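Local coordinates for protein diphthine synthase (Aeropyrum pernix, PDB 1WDE) that probably catalyses the S-adenosyl-L-methionine-dependent trimethylation of a modified histidine in translation elongation factor 2, a step on the way to diphthamide, at residues W15-P19 with W48-V53; V38-T42 with A97-S101; G92-V96 with Y116-S121; F137-L143 with H168-D174. All blocks are in the same frame, centred on the assembly; numbering follows the deposited sequence.

How the contacts relate
Contacts 1, 2 and 3 gather at and beyond the ends of strands in the parallel sheet, whereas contact 4 joins two strands of the separate mixed sheet. Between contacts 1 and 3 a probable hydrogen bond runs from G92 N to G16 O (2.8 Å), and the centres of contacts 2 and 3 are about 10 Å apart. Contact 1 also packs on contact 2, through L49 and V53 against V38. Contacts 2 and 4 touch where A97 CB meets L172 CD1 at 3.7 Å. By similarity, the S-adenosyl-L-methionine site draws D93, V96 and S121 from contact 3 and L173 from contact 4, so these contacts probably border one cofactor pocket.

Contact 1 (W15-P19 with W48-V53); sequences WGYAP and WLYKSV
W15 and W48 carry this contact between the loop that follows strand 9-14 and helix 47-57, where W15 and G16 form a classic beta bulge facing G92. The tight part takes in both indoles. W15 is buried, and its indole N-H donates to S52 OG, with NE1 and OG 2.9 Å apart, an N-H...O angle of 168° and the hydroxyl oxygen in the ring plane. That bond fixes the rotation of the indole against the helix, one turn beyond W48. V53 CG2 then lies over the five-membered ring, 4.2 Å from its centroid in a CH-pi contact, and L49 CD1 comes within 3.8 Å of W15 CD1. The two indoles meet rim to rim, planes at 28°, neither covering the other. Helix 24-32 packs on W15 as well, through A26, L27 and V30. W48 is pressed just as closely on the loop backbone: its CG stands between the backbone N and carbonyl carbon (chi1 65°), and CZ2 comes to 3.2 Å from Y17 C.

The solvent side lies at exposed P19, whose CD sits over the W48 six-membered ring, 3.9 Å from its centroid, on the same face as A18 CA. The first side-chain bond of Y17 points away from the helix, and its OH bonds to G219 O. At the rim of W48, CH2 meets G16 O near the ring plane at 3.5 Å.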
loop_
_atom_site.group_PDB
_atom_site.type_symbol
_atom_site.label_atom_id
_atom_site.label_comp_id
_atom_site.label_asym_id
_atom_site.label_seq_id
_atom_site.Cartn_x
_atom_site.Cartn_y
_atom_site.Cartn_z
ATOM N N TRP A 15 10.414 -3.976 -9.180
ATOM C CA TRP A 15 11.604 -3.159 -9.369
ATOM C C TRP A 15 12.079 -2.389 -8.119
ATOM O O TRP A 15 13.121 -1.741 -8.153
ATOM C CB TRP A 15 11.333 -2.159 -10.495
ATOM C CG TRP A 15 12.545 -1.769 -11.288
ATOM C CD1 TRP A 15 13.106 -0.531 -11.371
ATOM C CD2 TRP A 15 13.327 -2.624 -12.138
ATOM N NE1 TRP A 15 14.190 -0.557 -12.222
ATOM C CE2 TRP A 15 14.348 -1.827 -12.705
ATOM C CE3 TRP A 15 13.263 -3.984 -12.472
ATOM C CZ2 TRP A 15 15.302 -2.344 -13.590
ATOM C CZ3 TRP A 15 14.212 -4.504 -13.352
ATOM C CH2 TRP A 15 15.221 -3.679 -13.901
ATOM N N GLY A 16 11.350 -2.476 -7.013
ATOM C CA GLY A 16 11.744 -1.703 -5.840
ATOM C C GLY A 16 11.102 -0.331 -6.018
ATOM O O GLY A 16 10.628 -0.021 -7.107
ATOM N N TYR A 17 11.090 0.518 -4.997
ATOM C CA TYR A 17 10.408 1.799 -5.162
ATOM C C TYR A 17 11.276 3.031 -5.383
ATOM O O TYR A 17 10.779 4.150 -5.344
ATOM C CB TYR A 17 9.461 2.037 -3.973
ATOM C CG TYR A 17 10.171 2.029 -2.645
ATOM C CD1 TYR A 17 10.410 0.824 -1.968
ATOM C CD2 TYR A 17 10.643 3.212 -2.080
ATOM C CE1 TYR A 17 11.098 0.801 -0.770
ATOM C CE2 TYR A 17 11.345 3.200 -0.866
ATOM C CZ TYR A 17 11.567 1.994 -0.220
ATOM O OH TYR A 17 12.266 1.964 0.970
ATOM N N ALA A 18 12.565 2.842 -5.615
ATOM C CA ALA A 18 13.447 3.970 -5.871
ATOM C C ALA A 18 14.681 3.467 -6.590
ATOM O O ALA A 18 14.981 2.282 -6.549
ATOM C CB ALA A 18 13.861 4.647 -4.563
ATOM N N PRO A 19 15.400 4.358 -7.283
ATOM C CA PRO A 19 16.602 3.881 -7.966
ATOM C C PRO A 19 17.576 3.289 -6.942
ATOM O O PRO A 19 17.686 3.788 -5.825
ATOM C CB PRO A 19 17.140 5.145 -8.660
ATOM C CG PRO A 19 16.460 6.274 -7.958
ATOM C CD PRO A 19 15.093 5.744 -7.666
ATOM N N TRP A 48 10.359 7.983 -12.221
ATOM C CA TRP A 48 11.707 7.467 -12.390
ATOM C C TRP A 48 11.732 6.051 -12.962
ATOM O O TRP A 48 12.733 5.639 -13.542
ATOM C CB TRP A 48 12.419 7.443 -11.031
ATOM C CG TRP A 48 11.768 6.466 -10.076
ATOM C CD1 TRP A 48 10.620 6.660 -9.353
ATOM C CD2 TRP A 48 12.146 5.096 -9.862
ATOM N NE1 TRP A 48 10.258 5.497 -8.718
ATOM C CE2 TRP A 48 11.176 4.521 -9.014
ATOM C CE3 TRP A 48 13.207 4.297 -10.315
ATOM C CZ2 TRP A 48 11.231 3.175 -8.607
ATOM C CZ3 TRP A 48 13.261 2.963 -9.913
ATOM C CH2 TRP A 48 12.275 2.417 -9.068
ATOM N N LEU A 49 10.638 5.312 -12.790
ATOM C CA LEU A 49 10.566 3.915 -13.223
ATOM C C LEU A 49 10.975 3.649 -14.669
ATOM O O LEU A 49 11.938 2.927 -14.914
ATOM C CB LEU A 49 9.159 3.360 -12.969
ATOM C CG LEU A 49 8.924 1.888 -13.321
ATOM C CD1 LEU A 49 9.865 1.000 -12.532
ATOM C CD2 LEU A 49 7.479 1.530 -13.049
ATOM N N TYR A 50 10.227 4.215 -15.614
ATOM C CA TYR A 50 10.506 4.064 -17.044
ATOM C C TYR A 50 12.003 4.220 -17.325
ATOM O O TYR A 50 12.642 3.311 -17.857
ATOM C CB TYR A 50 9.721 5.117 -17.831
ATOM C CG TYR A 50 9.670 4.906 -19.333
ATOM C CD1 TYR A 50 8.870 3.900 -19.895
ATOM C CD2 TYR A 50 10.397 5.729 -20.198
ATOM C CE1 TYR A 50 8.793 3.725 -21.282
ATOM C CE2 TYR A 50 10.329 5.563 -21.590
ATOM C CZ TYR A 50 9.524 4.560 -22.123
ATOM O OH TYR A 50 9.435 4.405 -23.490
ATOM N N LYS A 51 12.556 5.376 -16.972
ATOM C CA LYS A 51 13.979 5.653 -17.178
ATOM C C LYS A 51 14.895 4.582 -16.595
ATOM O O LYS A 51 15.848 4.163 -17.246
ATOM C CB LYS A 51 14.355 7.006 -16.561
ATOM C CG LYS A 51 15.863 7.192 -16.340
ATOM C CD LYS A 51 16.158 8.404 -15.453
ATOM C CE LYS A 51 17.567 8.349 -14.865
ATOM N NZ LYS A 51 18.618 8.220 -15.914
ATOM N N SER A 52 14.614 4.154 -15.365
ATOM C CA SER A 52 15.424 3.134 -14.688
ATOM C C SER A 52 15.388 1.785 -15.396
ATOM O O SER A 52 16.400 1.094 -15.482
ATOM C CB SER A 52 14.951 2.949 -13.243
ATOM O OG SER A 52 15.662 1.894 -12.610
ATOM N N VAL A 53 14.212 1.411 -15.884
ATOM C CA VAL A 53 14.045 0.153 -16.603
ATOM C C VAL A 53 14.841 0.260 -17.915
ATOM O O VAL A 53 15.771 -0.514 -18.146
ATOM C CB VAL A 53 12.540 -0.103 -16.912
ATOM C CG1 VAL A 53 12.383 -1.351 -17.760
ATOM C CG2 VAL A 53 11.747 -0.280 -15.595
#

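Contact 2 (V38-T42 with A97-S101); sequences VESYT and ATTHS
H100 brings the edge of its imidazole up to the carboxylate of E39, a His-carboxylate hydrogen bond joining the region of helix 100-109 to that of strand 35-39. H100 NE2 donates to E39 OE1 over 2.6 Å at 174°; OE1 lies in the imidazole plane, while NE2 approaches from above the carboxylate plane, and the two flat groups stand 78° apart. A bend in the E39 chain at chi2 (87°) folds the acid back over its own turn. There T42 OG1 donates to the syn lone pair of E39 OE1, and T42 N to that of E39 OE2 at 3.2 Å; T90 OG1 from strand 85-90 is a further partner of OE1. Several bonds thus hold the buried carboxylate in place. T98 accepts from H100 N through OG1 in an ST turn, with P94 O as a second partner, and its methyl CG2 packs 3.9 Å from T42 CB. Two waters bridge the segments at their margins: one joins Y41 OH to T99 OG1, and the other donates to T42 O and, at 2.8 Å, to A97 O.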
loop_
_atom_site.group_PDB
_atom_site.type_symbol
_atom_site.label_atom_id
_atom_site.label_comp_id
_atom_site.label_asym_id
_atom_site.label_seq_id
_atom_site.Cartn_x
_atom_site.Cartn_y
_atom_site.Cartn_z
ATOM N N VAL A 38 6.232 -1.660 -18.901
ATOM C CA VAL A 38 6.468 -0.991 -17.636
ATOM C C VAL A 38 5.220 -0.213 -17.259
ATOM O O VAL A 38 4.725 0.598 -18.041
ATOM C CB VAL A 38 7.671 -0.021 -17.747
ATOM C CG1 VAL A 38 7.874 0.715 -16.448
ATOM C CG2 VAL A 38 8.918 -0.790 -18.104
ATOM N N GLU A 39 4.693 -0.477 -16.070
ATOM C CA GLU A 39 3.503 0.225 -15.626
ATOM C C GLU A 39 3.856 1.043 -14.397
ATOM O O GLU A 39 4.428 0.538 -13.434
ATOM C CB GLU A 39 2.349 -0.766 -15.360
ATOM C CG GLU A 39 2.536 -1.751 -14.221
ATOM C CD GLU A 39 2.102 -1.181 -12.881
ATOM O OE1 GLU A 39 2.080 -1.943 -11.889
ATOM O OE2 GLU A 39 1.778 0.028 -12.819
ATOM N N SER A 40 3.537 2.329 -14.455
ATOM C CA SER A 40 3.841 3.230 -13.362
ATOM C C SER A 40 2.595 3.864 -12.782
ATOM O O SER A 40 2.663 4.932 -12.179
ATOM C CB SER A 40 4.804 4.305 -13.858
ATOM O OG SER A 40 4.580 4.565 -15.231
ATOM N N TYR A 41 1.456 3.199 -12.959
ATOM C CA TYR A 41 0.190 3.709 -12.451
ATOM C C TYR A 41 -0.252 3.115 -11.106
ATOM O O TYR A 41 -1.077 3.712 -10.410
ATOM C CB TYR A 41 -0.911 3.496 -13.497
ATOM C CG TYR A 41 -1.263 2.051 -13.766
ATOM C CD1 TYR A 41 -2.094 1.340 -12.899
ATOM C CD2 TYR A 41 -0.782 1.398 -14.898
ATOM C CE1 TYR A 41 -2.444 0.009 -13.157
ATOM C CE2 TYR A 41 -1.122 0.068 -15.167
ATOM C CZ TYR A 41 -1.956 -0.620 -14.293
ATOM O OH TYR A 41 -2.317 -1.924 -14.567
ATOM N N THR A 42 0.277 1.946 -10.743
ATOM C CA THR A 42 -0.089 1.313 -9.471
ATOM C C THR A 42 0.673 1.914 -8.297
ATOM O O THR A 42 0.390 1.595 -7.141
ATOM C CB THR A 42 0.193 -0.224 -9.464
ATOM O OG1 THR A 42 1.565 -0.468 -9.797
ATOM C CG2 THR A 42 -0.718 -0.956 -10.452
ATOM N N ALA A 97 -0.487 -4.973 -3.343
ATOM C CA ALA A 97 -1.372 -3.857 -3.631
ATOM C C ALA A 97 -1.553 -3.506 -5.106
ATOM O O ALA A 97 -1.487 -2.339 -5.478
ATOM C CB ALA A 97 -0.896 -2.624 -2.868
ATOM N N THR A 98 -1.752 -4.524 -5.935
ATOM C CA THR A 98 -2.009 -4.340 -7.368
ATOM C C THR A 98 -2.838 -5.560 -7.724
ATOM O O THR A 98 -2.943 -6.482 -6.917
ATOM C CB THR A 98 -0.731 -4.376 -8.219
ATOM O OG1 THR A 98 -0.324 -5.737 -8.397
ATOM C CG2 THR A 98 0.393 -3.599 -7.542
ATOM N N THR A 99 -3.454 -5.580 -8.897
ATOM C CA THR A 99 -4.228 -6.756 -9.275
ATOM C C THR A 99 -3.500 -7.607 -10.330
ATOM O O THR A 99 -4.135 -8.383 -11.045
ATOM C CB THR A 99 -5.625 -6.372 -9.822
ATOM O OG1 THR A 99 -5.477 -5.368 -10.833
ATOM C CG2 THR A 99 -6.523 -5.864 -8.701
ATOM N N HIS A 100 -2.175 -7.478 -10.408
ATOM C CA HIS A 100 -1.387 -8.245 -11.377
ATOM C C HIS A 100 -1.432 -9.774 -11.205
ATOM O O HIS A 100 -0.983 -10.507 -12.089
ATOM C CB HIS A 100 0.070 -7.768 -11.375
ATOM C CG HIS A 100 0.231 -6.332 -11.770
ATOM N ND1 HIS A 100 -0.712 -5.656 -12.520
ATOM C CD2 HIS A 100 1.208 -5.434 -11.500
ATOM C CE1 HIS A 100 -0.325 -4.404 -12.686
ATOM N NE2 HIS A 100 0.835 -4.243 -12.078
ATOM N N SER A 101 -1.954 -10.263 -10.082
ATOM C CA SER A 101 -2.061 -11.712 -9.891
ATOM C C SER A 101 -3.092 -12.267 -10.896
ATOM O O SER A 101 -3.045 -13.442 -11.264
ATOM C CB SER A 101 -2.490 -12.046 -8.456
ATOM O OG SER A 101 -3.634 -11.307 -8.064
HETATM O O HOH W 1 -4.350 -3.362 -12.609
HETATM O O HOH W 2 -2.080 -0.013 -6.845
#

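Contact 3 (G92-V96 with Y116-S121); sequences GDPMV and YIPGVS
G92 and S121 bring their CA atoms to 3.8 Å, and the backbones nestle through paired CA-H...O contacts, G92 CA to V120 O at 3.3 Å and G119 CA to G92 O at 3.5 Å. Neither G92 nor G119 has a side chain to stand between the two backbones.

D93 governs the polar side. Its CG lies opposite the backbone N (chi1 -178°), which swings the carboxylate across to the 116-121 segment. There D93 OD1 accepts from Y116 OH at 2.5 Å on its syn side, and on its anti side from G119 N at 3.1 Å, 31° out of the carboxylate plane. D93 OD2 accepts from M95 N at 2.7 Å, an Asx turn laid over the type I beta turn from D93 to V96. D93, V96 and S121 are assigned by similarity to the S-adenosyl-L-methionine site.

The Y116 ring, its plane 84° from that of the carboxylate, is held from two sides. P118 CD lies over the centre of one face; over the opposite face the selenomethionine M95 sets CG 3.7 Å from the centroid, with SE more distant in a Met-aromatic contact. P94 CG meets CE1 of the same ring obliquely. S121, at an N-cap, bonds through OG to Q124 N, while V96 CG1 packs 3.8 Å from that oxygen.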
loop_
_atom_site.group_PDB
_atom_site.type_symbol
_atom_site.label_atom_id
_atom_site.label_comp_id
_atom_site.label_asym_id
_atom_site.label_seq_id
_atom_site.Cartn_x
_atom_site.Cartn_y
_atom_site.Cartn_z
ATOM N N GLY A 92 8.139 -1.308 -6.703
ATOM C CA GLY A 92 7.743 -2.096 -5.546
ATOM C C GLY A 92 7.715 -3.581 -5.877
ATOM O O GLY A 92 8.647 -4.104 -6.483
ATOM N N ASP A 93 6.648 -4.265 -5.484
ATOM C CA ASP A 93 6.491 -5.703 -5.743
ATOM C C ASP A 93 5.174 -5.901 -6.467
ATOM O O ASP A 93 4.145 -5.387 -6.034
ATOM C CB ASP A 93 6.453 -6.491 -4.427
ATOM C CG ASP A 93 6.351 -7.989 -4.645
ATOM O OD1 ASP A 93 7.380 -8.682 -4.545
ATOM O OD2 ASP A 93 5.243 -8.466 -4.927
ATOM N N PRO A 94 5.173 -6.687 -7.550
ATOM C CA PRO A 94 3.931 -6.913 -8.301
ATOM C C PRO A 94 2.764 -7.569 -7.557
ATOM O O PRO A 94 1.617 -7.431 -7.968
ATOM C CB PRO A 94 4.403 -7.741 -9.491
ATOM C CG PRO A 94 5.550 -8.537 -8.921
ATOM C CD PRO A 94 6.277 -7.512 -8.080
HETATM N N MSE A 95 3.040 -8.261 -6.456
HETATM C CA MSE A 95 1.974 -8.933 -5.724
HETATM C C MSE A 95 1.454 -8.108 -4.540
HETATM O O MSE A 95 0.516 -8.509 -3.837
HETATM C CB MSE A 95 2.470 -10.296 -5.231
HETATM C CG MSE A 95 2.972 -11.196 -6.351
HETATM SE SE MSE A 95 1.591 -11.426 -7.718
HETATM C CE MSE A 95 2.349 -12.925 -8.716
ATOM N N VAL A 96 2.051 -6.947 -4.324
ATOM C CA VAL A 96 1.634 -6.114 -3.210
ATOM C C VAL A 96 0.808 -4.915 -3.623
ATOM O O VAL A 96 1.329 -3.958 -4.185
ATOM C CB VAL A 96 2.857 -5.615 -2.393
ATOM C CG1 VAL A 96 2.399 -4.643 -1.278
ATOM C CG2 VAL A 96 3.579 -6.811 -1.772
ATOM N N TYR A 116 7.491 -15.124 -10.897
ATOM C CA TYR A 116 7.261 -13.947 -10.067
ATOM C C TYR A 116 8.612 -13.558 -9.478
ATOM O O TYR A 116 9.179 -14.295 -8.671
ATOM C CB TYR A 116 6.231 -14.274 -8.964
ATOM C CG TYR A 116 6.320 -13.404 -7.717
ATOM C CD1 TYR A 116 6.556 -12.030 -7.806
ATOM C CD2 TYR A 116 6.154 -13.955 -6.457
ATOM C CE1 TYR A 116 6.627 -11.238 -6.659
ATOM C CE2 TYR A 116 6.218 -13.170 -5.303
ATOM C CZ TYR A 116 6.461 -11.819 -5.415
ATOM O OH TYR A 116 6.571 -11.055 -4.276
ATOM N N ILE A 117 9.148 -12.419 -9.916
ATOM C CA ILE A 117 10.435 -11.960 -9.392
ATOM C C ILE A 117 10.104 -10.886 -8.350
ATOM O O ILE A 117 9.620 -9.818 -8.694
ATOM C CB ILE A 117 11.323 -11.346 -10.498
ATOM C CG1 ILE A 117 11.502 -12.354 -11.645
ATOM C CG2 ILE A 117 12.704 -10.976 -9.903
ATOM C CD1 ILE A 117 12.019 -13.706 -11.177
ATOM N N PRO A 118 10.357 -11.166 -7.064
ATOM C CA PRO A 118 10.025 -10.145 -6.056
ATOM C C PRO A 118 10.857 -8.860 -6.021
ATOM O O PRO A 118 12.015 -8.829 -6.453
ATOM C CB PRO A 118 10.080 -10.911 -4.729
ATOM C CG PRO A 118 10.896 -12.125 -5.001
ATOM C CD PRO A 118 10.660 -12.471 -6.451
ATOM N N GLY A 119 10.226 -7.792 -5.534
ATOM C CA GLY A 119 10.898 -6.511 -5.393
ATOM C C GLY A 119 10.579 -5.964 -4.008
ATOM O O GLY A 119 9.598 -6.396 -3.389
ATOM N N VAL A 120 11.389 -5.044 -3.493
ATOM C CA VAL A 120 11.080 -4.462 -2.180
ATOM C C VAL A 120 9.907 -3.499 -2.373
ATOM O O VAL A 120 9.994 -2.570 -3.189
ATOM C CB VAL A 120 12.267 -3.659 -1.588
ATOM C CG1 VAL A 120 11.830 -2.977 -0.282
ATOM C CG2 VAL A 120 13.450 -4.581 -1.306
ATOM N N SER A 121 8.796 -3.708 -1.659
ATOM C CA SER A 121 7.694 -2.771 -1.833
ATOM C C SER A 121 7.773 -1.660 -0.785
ATOM O O SER A 121 8.335 -1.845 0.304
ATOM C CB SER A 121 6.340 -3.470 -1.774
ATOM O OG SER A 121 5.929 -3.674 -0.461
#

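Contact 4 (F137-L143 with H168-D174); sequences FGGTVTL and HTTALLD
F137 and H168 open a parallel strand pair whose N-to-C directions differ by 28°. Backbone hydrogen bonds form the first group. G138 N donates to H168 O at 2.8 Å; farther along, V141 N to T170 O, L172 N to V141 O and L143 N to L172 O (2.7 Å) continue the ladder until D174 N reaches L143 O. Between F137 and T140 the register slips by one residue, a beta bulge at G138 and G139, and the bond from T170 N to G139 O is weak, at 3.5 Å. A water settles there, 2.9 Å from H168 O and also near G138 O and T170 OG1, which bonds to R127 as well.

Aromatic contact comes next. H168 turns its ring edge toward the face of F137 in a T-shaped pair, centroids 5.4 Å apart and planes at 73°. The imidazole is fixed by two outside bonds, NE2 to E257 and ND1 to A251 N.

Side-chain packing divides by sheet face. On the face of F137 and H168, T140 and T170 lie side by side, pointing the same way, and T140 CG2 touches L172 CG at 3.8 Å. On the other face V141 CG2 meets A171 CB at 3.9 Å and L143 CD1 meets L173 CD2. From helix 153-165, V155 packs on V141 and L143, and R158 on V141. That helix links the two neighbouring parallel strands, the beta-alpha-beta unit of this mixed sheet, which carries L173 of the S-adenosyl-L-methionine site inferred by similarity.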
loop_
_atom_site.group_PDB
_atom_site.type_symbol
_atom_site.label_atom_id
_atom_site.label_comp_id
_atom_site.label_asym_id
_atom_site.label_seq_id
_atom_site.Cartn_x
_atom_site.Cartn_y
_atom_site.Cartn_z
ATOM N N PHE A 137 0.881 -6.894 12.371
ATOM C CA PHE A 137 0.241 -6.197 11.265
ATOM C C PHE A 137 -0.895 -7.048 10.758
ATOM O O PHE A 137 -0.755 -8.277 10.604
ATOM C CB PHE A 137 1.222 -5.903 10.126
ATOM C CG PHE A 137 2.086 -4.702 10.393
ATOM C CD1 PHE A 137 3.258 -4.824 11.127
ATOM C CD2 PHE A 137 1.660 -3.430 10.018
ATOM C CE1 PHE A 137 3.991 -3.707 11.506
ATOM C CE2 PHE A 137 2.399 -2.280 10.398
ATOM C CZ PHE A 137 3.558 -2.429 11.146
ATOM N N GLY A 138 -2.032 -6.401 10.522
ATOM C CA GLY A 138 -3.194 -7.107 10.019
ATOM C C GLY A 138 -3.582 -6.703 8.603
ATOM O O GLY A 138 -2.716 -6.488 7.736
ATOM N N GLY A 139 -4.888 -6.615 8.360
ATOM C CA GLY A 139 -5.403 -6.244 7.050
ATOM C C GLY A 139 -4.951 -4.864 6.570
ATOM O O GLY A 139 -4.578 -3.991 7.374
ATOM N N THR A 140 -4.946 -4.679 5.253
ATOM C CA THR A 140 -4.545 -3.412 4.649
ATOM C C THR A 140 -5.744 -2.833 3.901
ATOM O O THR A 140 -6.465 -3.567 3.231
ATOM C CB THR A 140 -3.372 -3.610 3.644
ATOM O OG1 THR A 140 -2.213 -4.082 4.344
ATOM C CG2 THR A 140 -3.024 -2.277 2.937
ATOM N N VAL A 141 -5.962 -1.527 4.013
ATOM C CA VAL A 141 -7.081 -0.882 3.313
ATOM C C VAL A 141 -6.517 0.270 2.477
ATOM O O VAL A 141 -5.365 0.656 2.657
ATOM C CB VAL A 141 -8.103 -0.300 4.308
ATOM C CG1 VAL A 141 -8.626 -1.404 5.233
ATOM C CG2 VAL A 141 -7.445 0.810 5.125
ATOM N N THR A 142 -7.308 0.792 1.549
ATOM C CA THR A 142 -6.847 1.925 0.748
ATOM C C THR A 142 -7.840 3.060 0.996
ATOM O O THR A 142 -9.041 2.849 0.904
ATOM C CB THR A 142 -6.820 1.596 -0.760
ATOM O OG1 THR A 142 -5.952 0.478 -0.980
ATOM C CG2 THR A 142 -6.264 2.812 -1.569
ATOM N N LEU A 143 -7.355 4.251 1.339
ATOM C CA LEU A 143 -8.264 5.373 1.589
ATOM C C LEU A 143 -8.503 6.037 0.231
ATOM O O LEU A 143 -7.582 6.588 -0.374
ATOM C CB LEU A 143 -7.637 6.348 2.597
ATOM C CG LEU A 143 -7.176 5.697 3.912
ATOM C CD1 LEU A 143 -6.657 6.770 4.865
ATOM C CD2 LEU A 143 -8.344 4.913 4.539
ATOM N N HIS A 168 -2.474 -4.223 13.813
ATOM C CA HIS A 168 -2.186 -2.877 13.304
ATOM C C HIS A 168 -2.686 -2.790 11.864
ATOM O O HIS A 168 -2.491 -3.719 11.062
ATOM C CB HIS A 168 -0.684 -2.595 13.283
ATOM C CG HIS A 168 0.019 -2.837 14.581
ATOM N ND1 HIS A 168 -0.472 -2.398 15.794
ATOM C CD2 HIS A 168 1.249 -3.353 14.838
ATOM C CE1 HIS A 168 0.425 -2.627 16.737
ATOM N NE2 HIS A 168 1.481 -3.204 16.183
ATOM N N THR A 169 -3.327 -1.677 11.531
ATOM C CA THR A 169 -3.847 -1.486 10.186
ATOM C C THR A 169 -2.847 -0.729 9.310
ATOM O O THR A 169 -2.196 0.226 9.748
ATOM C CB THR A 169 -5.156 -0.653 10.204
ATOM O OG1 THR A 169 -6.166 -1.342 10.952
ATOM C CG2 THR A 169 -5.656 -0.423 8.784
ATOM N N THR A 170 -2.702 -1.170 8.073
ATOM C CA THR A 170 -1.848 -0.446 7.159
ATOM C C THR A 170 -2.878 0.241 6.272
ATOM O O THR A 170 -3.782 -0.411 5.751
ATOM C CB THR A 170 -0.964 -1.368 6.312
ATOM O OG1 THR A 170 -0.045 -2.076 7.170
ATOM C CG2 THR A 170 -0.147 -0.508 5.310
ATOM N N ALA A 171 -2.797 1.560 6.146
ATOM C CA ALA A 171 -3.763 2.257 5.312
ATOM C C ALA A 171 -3.028 2.974 4.190
ATOM O O ALA A 171 -2.211 3.880 4.415
ATOM C CB ALA A 171 -4.580 3.238 6.149
ATOM N N LEU A 172 -3.312 2.543 2.968
ATOM C CA LEU A 172 -2.678 3.132 1.804
ATOM C C LEU A 172 -3.513 4.322 1.332
ATOM O O LEU A 172 -4.716 4.408 1.592
ATOM C CB LEU A 172 -2.570 2.091 0.685
ATOM C CG LEU A 172 -1.896 0.743 1.014
ATOM C CD1 LEU A 172 -1.802 -0.080 -0.278
ATOM C CD2 LEU A 172 -0.510 0.949 1.618
ATOM N N LEU A 173 -2.863 5.237 0.628
ATOM C CA LEU A 173 -3.531 6.426 0.107
ATOM C C LEU A 173 -3.723 6.289 -1.412
ATOM O O LEU A 173 -2.809 5.899 -2.139
ATOM C CB LEU A 173 -2.689 7.674 0.410
ATOM C CG LEU A 173 -2.476 8.030 1.889
ATOM C CD1 LEU A 173 -1.345 9.015 2.033
ATOM C CD2 LEU A 173 -3.759 8.593 2.454
ATOM N N ASP A 174 -4.928 6.594 -1.862
ATOM C CA ASP A 174 -5.304 6.559 -3.271
ATOM C C ASP A 174 -4.356 7.431 -4.121
ATOM O O ASP A 174 -3.598 8.261 -3.595
ATOM C CB ASP A 174 -6.742 7.072 -3.377
ATOM C CG ASP A 174 -7.478 6.541 -4.586
ATOM O OD1 ASP A 174 -8.663 6.901 -4.727
ATOM O OD2 ASP A 174 -6.887 5.771 -5.382
HETATM O O HOH W 3 -1.413 -3.879 8.331
#